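Local coordinates for CIR protein (Plasmodium chabaudi chabaudi, PDB 6ZYV) that is of unknown function but belongs to the Plasmodium interspersed repeat (PIR) family of variant antigens and is probably displayed at the surface of infected red blood cells, at residues K13-I18 with K156-F161; G50-N55 with I59-I64; K194-N199 with S206-I211. The protein carries 5 engineered substitutions. All blocks are in the same frame, centred on the assembly; numbering follows the deposited sequence.

Contact 1 of 3, residues K13-I18 with K156-F161; sequences KDIKKI and KFYDIF
I15 reaches from one helix toward two aromatic side chains of another, and each of its two branches finds its own partner. The extended branch ends in CD1, which approaches the F161 ring at its edge, in the plane of the ring, with I15 CD1 3.8 Å from F161 CE2 and 4.1 Å from F161 CZ. The two side chains come from opposite directions, so that methyl and ring rim abut between the two helices. The other branch, the methyl CG2, lies 3.4 Å from the phenolic oxygen, Y158 OH. Here the approach differs: I15 and Y158 slide past each other in opposite directions, and on the tyrosine the hydroxyl end, not the ring, does the touching. Both aromatic residues hold CG anti to the backbone N (chi1 -170° in Y158, 174° in F161), which lets the far end of Y158 and the rim of F161 come near helix 8-20. At 11.2 Å between the CA atoms of I15 and F161, the backbones are well apart and side-chain ends bridge the distance. On another side of helix 8-20, K17 NZ forms a salt bridge with D14 OD1 (3.2 Å), meeting that oxygen nearly along its C-O bond. W94 of helix 81-101 touches both I15 and Y158, the Y158 ring stacks with Y97, and I214 of helix 213-226 packs on F161. No hydrogen bond joins the two segments: this is a small, buried, mostly apolar join in the helical core of the ectodomain, held by van der Waals contact, with the tyrosine hydroxyl oxygen set against a methyl group.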
loop_
_atom_site.group_PDB
_atom_site.type_symbol
_atom_site.label_atom_id
_atom_site.label_comp_id
_atom_site.label_asym_id
_atom_site.label_seq_id
_atom_site.Cartn_x
_atom_site.Cartn_y
_atom_site.Cartn_z
ATOM N N LYS A 13 1.979 -6.784 5.989
ATOM C CA LYS A 13 3.086 -6.942 6.920
ATOM C C LYS A 13 4.183 -5.930 6.601
ATOM O O LYS A 13 4.678 -5.265 7.499
ATOM C CB LYS A 13 3.623 -8.383 6.769
ATOM C CG LYS A 13 4.256 -9.010 7.989
ATOM C CD LYS A 13 3.908 -10.502 8.004
ATOM C CE LYS A 13 5.013 -11.415 8.456
ATOM N NZ LYS A 13 4.565 -12.841 8.397
ATOM N N ASP A 14 4.555 -5.795 5.320
ATOM C CA ASP A 14 5.620 -4.885 4.905
ATOM C C ASP A 14 5.259 -3.436 5.135
ATOM O O ASP A 14 6.095 -2.682 5.625
ATOM C CB ASP A 14 6.019 -5.122 3.438
ATOM C CG ASP A 14 6.557 -6.512 3.164
ATOM O OD1 ASP A 14 7.033 -7.159 4.118
ATOM O OD2 ASP A 14 6.453 -6.971 1.998
ATOM N N ILE A 15 4.004 -3.055 4.847
ATOM C CA ILE A 15 3.571 -1.677 5.070
ATOM C C ILE A 15 3.645 -1.336 6.559
ATOM O O ILE A 15 4.216 -0.300 6.920
ATOM C CB ILE A 15 2.167 -1.386 4.451
ATOM C CG1 ILE A 15 2.237 -1.386 2.917
ATOM C CG2 ILE A 15 1.614 -0.073 4.967
ATOM C CD1 ILE A 15 0.916 -1.253 2.200
ATOM N N LYS A 16 3.164 -2.250 7.429
ATOM C CA LYS A 16 3.261 -2.005 8.871
ATOM C C LYS A 16 4.718 -1.818 9.332
ATOM O O LYS A 16 5.026 -0.895 10.104
ATOM C CB LYS A 16 2.552 -3.082 9.709
ATOM C CG LYS A 16 2.639 -2.790 11.221
ATOM C CD LYS A 16 1.277 -2.484 11.856
ATOM C CE LYS A 16 1.298 -2.366 13.369
ATOM N NZ LYS A 16 2.133 -1.211 13.806
ATOM N N LYS A 17 5.622 -2.661 8.812
ATOM C CA LYS A 17 7.049 -2.593 9.139
ATOM C C LYS A 17 7.636 -1.207 8.768
ATOM O O LYS A 17 8.223 -0.543 9.625
ATOM C CB LYS A 17 7.819 -3.732 8.425
ATOM C CG LYS A 17 8.506 -4.716 9.363
ATOM C CD LYS A 17 8.997 -6.001 8.643
ATOM C CE LYS A 17 7.888 -6.807 7.960
ATOM N NZ LYS A 17 8.409 -7.804 6.961
ATOM N N ILE A 18 7.403 -0.732 7.521
ATOM C CA ILE A 18 7.927 0.560 7.115
ATOM C C ILE A 18 7.237 1.722 7.857
ATOM O O ILE A 18 7.910 2.691 8.202
ATOM C CB ILE A 18 7.967 0.767 5.573
ATOM C CG1 ILE A 18 8.885 1.941 5.202
ATOM C CG2 ILE A 18 6.581 0.941 4.966
ATOM C CD1 ILE A 18 10.287 1.849 5.806
ATOM N N LYS A 156 -9.611 8.191 3.078
ATOM C CA LYS A 156 -10.655 7.335 3.655
ATOM C C LYS A 156 -10.620 5.923 3.055
ATOM O O LYS A 156 -10.863 4.950 3.760
ATOM C CB LYS A 156 -12.046 7.976 3.495
ATOM C CG LYS A 156 -12.192 9.213 4.359
ATOM C CD LYS A 156 -13.485 10.011 4.084
ATOM C CE LYS A 156 -13.419 11.418 4.667
ATOM N NZ LYS A 156 -14.678 12.211 4.460
ATOM N N PHE A 157 -10.272 5.801 1.774
ATOM C CA PHE A 157 -10.149 4.503 1.116
ATOM C C PHE A 157 -9.006 3.711 1.767
ATOM O O PHE A 157 -9.122 2.497 1.981
ATOM C CB PHE A 157 -9.915 4.711 -0.403
ATOM C CG PHE A 157 -9.687 3.460 -1.206
ATOM C CD1 PHE A 157 -10.747 2.779 -1.787
ATOM C CD2 PHE A 157 -8.414 2.955 -1.377
ATOM C CE1 PHE A 157 -10.527 1.630 -2.543
ATOM C CE2 PHE A 157 -8.201 1.800 -2.124
ATOM C CZ PHE A 157 -9.258 1.138 -2.686
ATOM N N TYR A 158 -7.909 4.402 2.096
ATOM C CA TYR A 158 -6.748 3.811 2.766
ATOM C C TYR A 158 -7.117 3.274 4.149
ATOM O O TYR A 158 -6.619 2.234 4.541
ATOM C CB TYR A 158 -5.602 4.848 2.889
ATOM C CG TYR A 158 -4.317 4.206 3.357
ATOM C CD1 TYR A 158 -3.527 3.476 2.483
ATOM C CD2 TYR A 158 -3.952 4.228 4.694
ATOM C CE1 TYR A 158 -2.360 2.840 2.909
ATOM C CE2 TYR A 158 -2.799 3.567 5.139
ATOM C CZ TYR A 158 -1.995 2.884 4.238
ATOM O OH TYR A 158 -0.851 2.230 4.654
ATOM N N ASP A 159 -7.997 3.962 4.885
ATOM C CA ASP A 159 -8.489 3.474 6.178
ATOM C C ASP A 159 -9.241 2.135 6.016
ATOM O O ASP A 159 -9.090 1.249 6.849
ATOM C CB ASP A 159 -9.383 4.516 6.850
ATOM C CG ASP A 159 -8.575 5.647 7.472
ATOM O OD1 ASP A 159 -7.421 5.397 7.896
ATOM O OD2 ASP A 159 -9.090 6.791 7.529
ATOM N N ILE A 160 -10.012 1.976 4.931
ATOM C CA ILE A 160 -10.686 0.712 4.631
ATOM C C ILE A 160 -9.627 -0.378 4.344
ATOM O O ILE A 160 -9.737 -1.493 4.845
ATOM C CB ILE A 160 -11.663 0.882 3.445
ATOM C CG1 ILE A 160 -12.690 2.009 3.730
ATOM C CG2 ILE A 160 -12.347 -0.440 3.106
ATOM C CD1 ILE A 160 -13.569 1.758 4.932
ATOM N N PHE A 161 -8.596 -0.038 3.562
ATOM C CA PHE A 161 -7.504 -0.950 3.250
ATOM C C PHE A 161 -6.784 -1.403 4.534
ATOM O O PHE A 161 -6.403 -2.567 4.672
ATOM C CB PHE A 161 -6.518 -0.256 2.288
ATOM C CG PHE A 161 -5.269 -1.045 2.013
ATOM C CD1 PHE A 161 -5.329 -2.251 1.350
ATOM C CD2 PHE A 161 -4.039 -0.593 2.441
ATOM C CE1 PHE A 161 -4.181 -2.978 1.093
ATOM C CE2 PHE A 161 -2.888 -1.324 2.174
ATOM C CZ PHE A 161 -2.969 -2.513 1.507
#

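Contact 2 of 3, residues G50-N55 with I59-I64; sequences GQCETN and ISAGFI
The backbone amide of I59 donates to the carbonyl oxygen of N55, and this is the one hydrogen bond between the two segments, within the first turn of helix 55-71. I59 N lies 3.0 Å from N55 O, with an N-H...O angle of 158° and the donor tilted 22° from the carbonyl plane. It is an i to i+4 bond. T54 occupies the N-cap just before, its OG1 making a weak bond to the amide of D57.

Van der Waals contact adds to this bond. The side chain of I59 folds back beside the same carbonyl: with CG1 beside its own backbone N (chi1 -67°), I59 CG1 comes to 3.3 Å from N55 O and I59 CD1 to 3.5 Å. Further along, the sulfur of C52 meets the methyl of A61, C52 SG to A61 CB 3.8 Å, both side chains leaving their backbones toward each other.

The C52 sulfur is also covalently bonded to C42, so the residue that touches A61 is cross-linked to an earlier part of the same loop.

Helix 55-71 thus carries its preceding loop on the A61 side, where Y38 also packs. I59 rests on L95 and I98 of helix 81-101 and on F113 of helix 110-118, while F63 turns to A91 and W94 and meets the ring of Y114 nearly at right angles.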
loop_
_atom_site.group_PDB
_atom_site.type_symbol
_atom_site.label_atom_id
_atom_site.label_comp_id
_atom_site.label_asym_id
_atom_site.label_seq_id
_atom_site.Cartn_x
_atom_site.Cartn_y
_atom_site.Cartn_z
ATOM N N GLY A 50 24.413 7.552 1.858
ATOM C CA GLY A 50 23.353 8.230 2.586
ATOM C C GLY A 50 23.018 7.669 3.947
ATOM O O GLY A 50 23.081 6.454 4.175
ATOM N N GLN A 51 22.631 8.574 4.858
ATOM C CA GLN A 51 22.226 8.232 6.223
ATOM C C GLN A 51 20.731 8.539 6.499
ATOM O O GLN A 51 20.219 8.112 7.529
ATOM C CB GLN A 51 23.128 8.946 7.257
ATOM C CG GLN A 51 24.576 8.437 7.314
ATOM C CD GLN A 51 25.378 9.077 8.442
ATOM O OE1 GLN A 51 26.489 9.602 8.242
ATOM N NE2 GLN A 51 24.836 9.045 9.662
ATOM N N CYS A 52 20.042 9.250 5.578
ATOM C CA CYS A 52 18.637 9.676 5.632
ATOM C C CYS A 52 18.468 10.834 6.603
ATOM O O CYS A 52 17.864 10.673 7.660
ATOM C CB CYS A 52 17.674 8.528 5.936
ATOM S SG CYS A 52 17.273 7.474 4.507
ATOM N N GLU A 53 19.006 12.005 6.250
ATOM C CA GLU A 53 18.958 13.189 7.107
ATOM C C GLU A 53 17.564 13.824 7.157
ATOM O O GLU A 53 17.058 14.121 8.241
ATOM C CB GLU A 53 20.009 14.212 6.645
ATOM C CG GLU A 53 20.037 15.491 7.467
ATOM C CD GLU A 53 20.984 16.563 6.953
ATOM O OE1 GLU A 53 21.467 16.438 5.802
ATOM O OE2 GLU A 53 21.236 17.536 7.702
ATOM N N THR A 54 16.942 14.019 5.992
ATOM C CA THR A 54 15.626 14.636 5.927
ATOM C C THR A 54 14.482 13.606 5.940
ATOM O O THR A 54 14.706 12.409 5.740
ATOM C CB THR A 54 15.543 15.602 4.728
ATOM O OG1 THR A 54 15.458 14.861 3.514
ATOM C CG2 THR A 54 16.709 16.579 4.680
ATOM N N ASN A 55 13.256 14.093 6.203
ATOM C CA ASN A 55 12.015 13.328 6.198
ATOM C C ASN A 55 11.733 12.793 4.793
ATOM O O ASN A 55 11.264 11.666 4.655
ATOM C CB ASN A 55 10.851 14.215 6.642
ATOM C CG ASN A 55 10.891 14.554 8.101
ATOM O OD1 ASN A 55 11.480 13.818 8.908
ATOM N ND2 ASN A 55 10.265 15.674 8.470
ATOM N N ILE A 59 11.272 8.851 3.606
ATOM C CA ILE A 59 10.089 8.418 2.850
ATOM C C ILE A 59 10.534 7.773 1.549
ATOM O O ILE A 59 10.028 6.720 1.183
ATOM C CB ILE A 59 9.110 9.599 2.586
ATOM C CG1 ILE A 59 8.498 10.100 3.893
ATOM C CG2 ILE A 59 8.002 9.183 1.620
ATOM C CD1 ILE A 59 7.879 11.506 3.787
ATOM N N SER A 60 11.505 8.394 0.865
ATOM C CA SER A 60 12.038 7.889 -0.381
ATOM C C SER A 60 12.660 6.500 -0.181
ATOM O O SER A 60 12.350 5.578 -0.939
ATOM C CB SER A 60 13.072 8.868 -0.932
ATOM O OG SER A 60 13.757 8.361 -2.064
ATOM N N ALA A 61 13.495 6.339 0.868
ATOM C CA ALA A 61 14.146 5.072 1.172
ATOM C C ALA A 61 13.127 4.005 1.592
ATOM O O ALA A 61 13.271 2.850 1.220
ATOM C CB ALA A 61 15.183 5.280 2.262
ATOM N N GLY A 62 12.102 4.414 2.341
ATOM C CA GLY A 62 11.021 3.535 2.790
ATOM C C GLY A 62 10.159 3.032 1.650
ATOM O O GLY A 62 9.723 1.883 1.652
ATOM N N PHE A 63 9.938 3.886 0.657
ATOM C CA PHE A 63 9.167 3.556 -0.530
ATOM C C PHE A 63 9.925 2.534 -1.392
ATOM O O PHE A 63 9.321 1.588 -1.888
ATOM C CB PHE A 63 8.862 4.831 -1.337
ATOM C CG PHE A 63 8.132 4.583 -2.632
ATOM C CD1 PHE A 63 6.754 4.413 -2.652
ATOM C CD2 PHE A 63 8.825 4.506 -3.831
ATOM C CE1 PHE A 63 6.085 4.171 -3.846
ATOM C CE2 PHE A 63 8.159 4.268 -5.017
ATOM C CZ PHE A 63 6.792 4.094 -5.015
ATOM N N ILE A 64 11.233 2.731 -1.575
ATOM C CA ILE A 64 12.082 1.818 -2.342
ATOM C C ILE A 64 12.193 0.479 -1.618
ATOM O O ILE A 64 12.039 -0.569 -2.246
ATOM C CB ILE A 64 13.451 2.448 -2.624
ATOM C CG1 ILE A 64 13.270 3.657 -3.553
ATOM C CG2 ILE A 64 14.437 1.437 -3.205
ATOM C CD1 ILE A 64 14.469 4.545 -3.569
#

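Contact 3 of 3, residues K194-N199 with S206-I211; sequences KFLNDN and SSYKQI
A chi1 near 180° (160° in F195, -171° in Y208) sets both rings opposite their backbone N, and the two side chains come from opposite directions. L196 takes the other course, CG beside its backbone N (chi1 -63°), which brings its CD2 methyl to the same tyrosine. The phenolic end of Y208 is where all three meet. Y208 OH lies at the edge of the phenylalanine ring, in its plane, 3.5 Å from F195 CE2, and the ring carbon Y208 CE1 follows at 4.1 Å from F195 CE2. The leucine crosses the tyrosine at about a right angle: L196 CD2 stands 3.8 Å from Y208 OH and 4.2 Å from Y208 CZ, coming obliquely to the ring. The nearest CA atoms, those of L196 and Y208, are 10.8 Å apart.

Helix 181-198 ends here. N199, the first residue to leave helical geometry, turns its amide back so that N199 ND2 donates to F195 O at 2.9 Å, in the carbonyl plane and on a lone pair; N199 N also bonds this oxygen, giving it two donors. Across the same last turn, K194 NZ bridges to D198 OD2 (3.0 Å) on the syn side of the carboxylate.

F157 and I160 of helix 154-174 pack on F195, and V201 and T203 of the intervening loop on L196. The Y208 hydroxyl has its hydrogen-bond partner in Y192 OH, about one turn before F195, which fixes the polar end of an otherwise apolar side chain. Between the two segments themselves only van der Waals contact acts, so the short helix 206-211 is joined to helix 181-198 by a buried, largely apolar meeting whose hydroxyl is bonded to Y192.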
loop_
_atom_site.group_PDB
_atom_site.type_symbol
_atom_site.label_atom_id
_atom_site.label_comp_id
_atom_site.label_asym_id
_atom_site.label_seq_id
_atom_site.Cartn_x
_atom_site.Cartn_y
_atom_site.Cartn_z
ATOM N N LYS A 194 -20.540 2.020 4.481
ATOM C CA LYS A 194 -20.608 3.355 5.046
ATOM C C LYS A 194 -19.648 4.294 4.304
ATOM O O LYS A 194 -19.996 5.445 4.072
ATOM C CB LYS A 194 -20.322 3.338 6.550
ATOM C CG LYS A 194 -20.524 4.691 7.212
ATOM C CD LYS A 194 -20.612 4.597 8.743
ATOM C CE LYS A 194 -20.750 5.956 9.399
ATOM N NZ LYS A 194 -19.463 6.692 9.392
ATOM N N PHE A 195 -18.470 3.810 3.907
ATOM C CA PHE A 195 -17.512 4.603 3.139
ATOM C C PHE A 195 -18.133 5.022 1.767
ATOM O O PHE A 195 -17.980 6.164 1.349
ATOM C CB PHE A 195 -16.193 3.821 2.965
ATOM C CG PHE A 195 -15.314 4.283 1.826
ATOM C CD1 PHE A 195 -14.516 5.411 1.957
ATOM C CD2 PHE A 195 -15.323 3.616 0.613
ATOM C CE1 PHE A 195 -13.757 5.860 0.896
ATOM C CE2 PHE A 195 -14.568 4.067 -0.455
ATOM C CZ PHE A 195 -13.786 5.179 -0.310
ATOM N N LEU A 196 -18.820 4.095 1.085
ATOM C CA LEU A 196 -19.447 4.369 -0.205
ATOM C C LEU A 196 -20.564 5.396 -0.055
ATOM O O LEU A 196 -20.664 6.323 -0.866
ATOM C CB LEU A 196 -19.994 3.076 -0.840
ATOM C CG LEU A 196 -18.962 1.991 -1.183
ATOM C CD1 LEU A 196 -19.643 0.712 -1.732
ATOM C CD2 LEU A 196 -17.927 2.517 -2.163
ATOM N N ASN A 197 -21.397 5.230 0.996
ATOM C CA ASN A 197 -22.532 6.099 1.307
ATOM C C ASN A 197 -22.088 7.480 1.761
ATOM O O ASN A 197 -22.545 8.452 1.201
ATOM C CB ASN A 197 -23.458 5.456 2.352
ATOM C CG ASN A 197 -24.090 4.163 1.910
ATOM O OD1 ASN A 197 -23.901 3.720 0.780
ATOM N ND2 ASN A 197 -24.850 3.506 2.778
ATOM N N ASP A 198 -21.200 7.585 2.740
ATOM C CA ASP A 198 -20.744 8.864 3.261
ATOM C C ASP A 198 -20.026 9.705 2.221
ATOM O O ASP A 198 -20.135 10.927 2.242
ATOM C CB ASP A 198 -19.795 8.668 4.454
ATOM C CG ASP A 198 -20.424 8.153 5.733
ATOM O OD1 ASP A 198 -21.678 8.007 5.772
ATOM O OD2 ASP A 198 -19.666 7.886 6.691
ATOM N N ASN A 199 -19.275 9.066 1.335
ATOM C CA ASN A 199 -18.517 9.794 0.330
ATOM C C ASN A 199 -19.182 9.867 -1.033
ATOM O O ASN A 199 -18.543 10.319 -1.965
ATOM C CB ASN A 199 -17.126 9.219 0.227
ATOM C CG ASN A 199 -16.377 9.371 1.535
ATOM O OD1 ASN A 199 -15.860 10.437 1.851
ATOM N ND2 ASN A 199 -16.336 8.325 2.340
ATOM N N SER A 206 -14.830 5.296 -13.694
ATOM C CA SER A 206 -13.620 4.737 -14.286
ATOM C C SER A 206 -12.462 4.683 -13.321
ATOM O O SER A 206 -11.791 3.652 -13.248
ATOM C CB SER A 206 -13.179 5.534 -15.513
ATOM O OG SER A 206 -14.129 5.527 -16.564
ATOM N N SER A 207 -12.217 5.799 -12.593
ATOM C CA SER A 207 -11.116 5.939 -11.644
ATOM C C SER A 207 -11.313 5.095 -10.429
ATOM O O SER A 207 -10.327 4.584 -9.885
ATOM C CB SER A 207 -10.983 7.392 -11.199
ATOM O OG SER A 207 -10.658 8.173 -12.331
ATOM N N TYR A 208 -12.564 5.014 -9.937
ATOM C CA TYR A 208 -12.810 4.214 -8.758
ATOM C C TYR A 208 -12.604 2.724 -9.089
ATOM O O TYR A 208 -11.974 2.019 -8.312
ATOM C CB TYR A 208 -14.177 4.479 -8.148
ATOM C CG TYR A 208 -14.295 3.789 -6.808
ATOM C CD1 TYR A 208 -13.649 4.298 -5.684
ATOM C CD2 TYR A 208 -14.962 2.572 -6.685
ATOM C CE1 TYR A 208 -13.673 3.623 -4.469
ATOM C CE2 TYR A 208 -15.011 1.899 -5.470
ATOM C CZ TYR A 208 -14.361 2.431 -4.365
ATOM O OH TYR A 208 -14.360 1.786 -3.158
ATOM N N LYS A 209 -13.032 2.283 -10.307
ATOM C CA LYS A 209 -12.909 0.899 -10.796
ATOM C C LYS A 209 -11.470 0.391 -10.819
ATOM O O LYS A 209 -11.238 -0.827 -10.732
ATOM C CB LYS A 209 -13.550 0.717 -12.203
ATOM C CG LYS A 209 -15.106 0.657 -12.292
ATOM C CD LYS A 209 -15.608 1.391 -13.606
ATOM C CE LYS A 209 -16.305 0.617 -14.719
ATOM N NZ LYS A 209 -16.708 1.487 -15.875
ATOM N N GLN A 210 -10.494 1.309 -10.949
ATOM C CA GLN A 210 -9.091 0.930 -10.976
ATOM C C GLN A 210 -8.462 0.828 -9.597
ATOM O O GLN A 210 -7.402 0.211 -9.483
ATOM C CB GLN A 210 -8.274 1.852 -11.874
ATOM C CG GLN A 210 -8.573 1.694 -13.347
ATOM C CD GLN A 210 -7.365 2.022 -14.198
ATOM O OE1 GLN A 210 -7.380 2.972 -14.982
ATOM N NE2 GLN A 210 -6.287 1.248 -14.059
ATOM N N ILE A 211 -9.051 1.446 -8.554
ATOM C CA ILE A 211 -8.502 1.269 -7.184
ATOM C C ILE A 211 -9.281 0.181 -6.411
ATOM O O ILE A 211 -8.709 -0.498 -5.577
ATOM C CB ILE A 211 -8.358 2.583 -6.386
ATOM C CG1 ILE A 211 -9.730 3.221 -6.113
ATOM C CG2 ILE A 211 -7.478 3.523 -7.165
ATOM C CD1 ILE A 211 -9.686 4.404 -5.164
#

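In the fold
From the N terminus, helix 8-20 supplies the first half of contact 1, whose partner in helix 154-174 lies 138 residues on; this long loop encloses helices 55-71, 81-101, 110-118, 122-127 and 134-149. Contact 2 is nested inside it, a local closure of the loop leading into helix 55-71, and touches contact 1 where I18 CD1 packs on G62 CA. Contact 3 follows in series, closing the short connection between helices 181-198 and 206-211; it meets contact 1 through K156 and F157 packing on F195. Contacts 2 and 3, centres about 32 Å apart, lie on opposite sides of the chain's centre, with contact 1 near it joining helix 8-20 to helix 154-174.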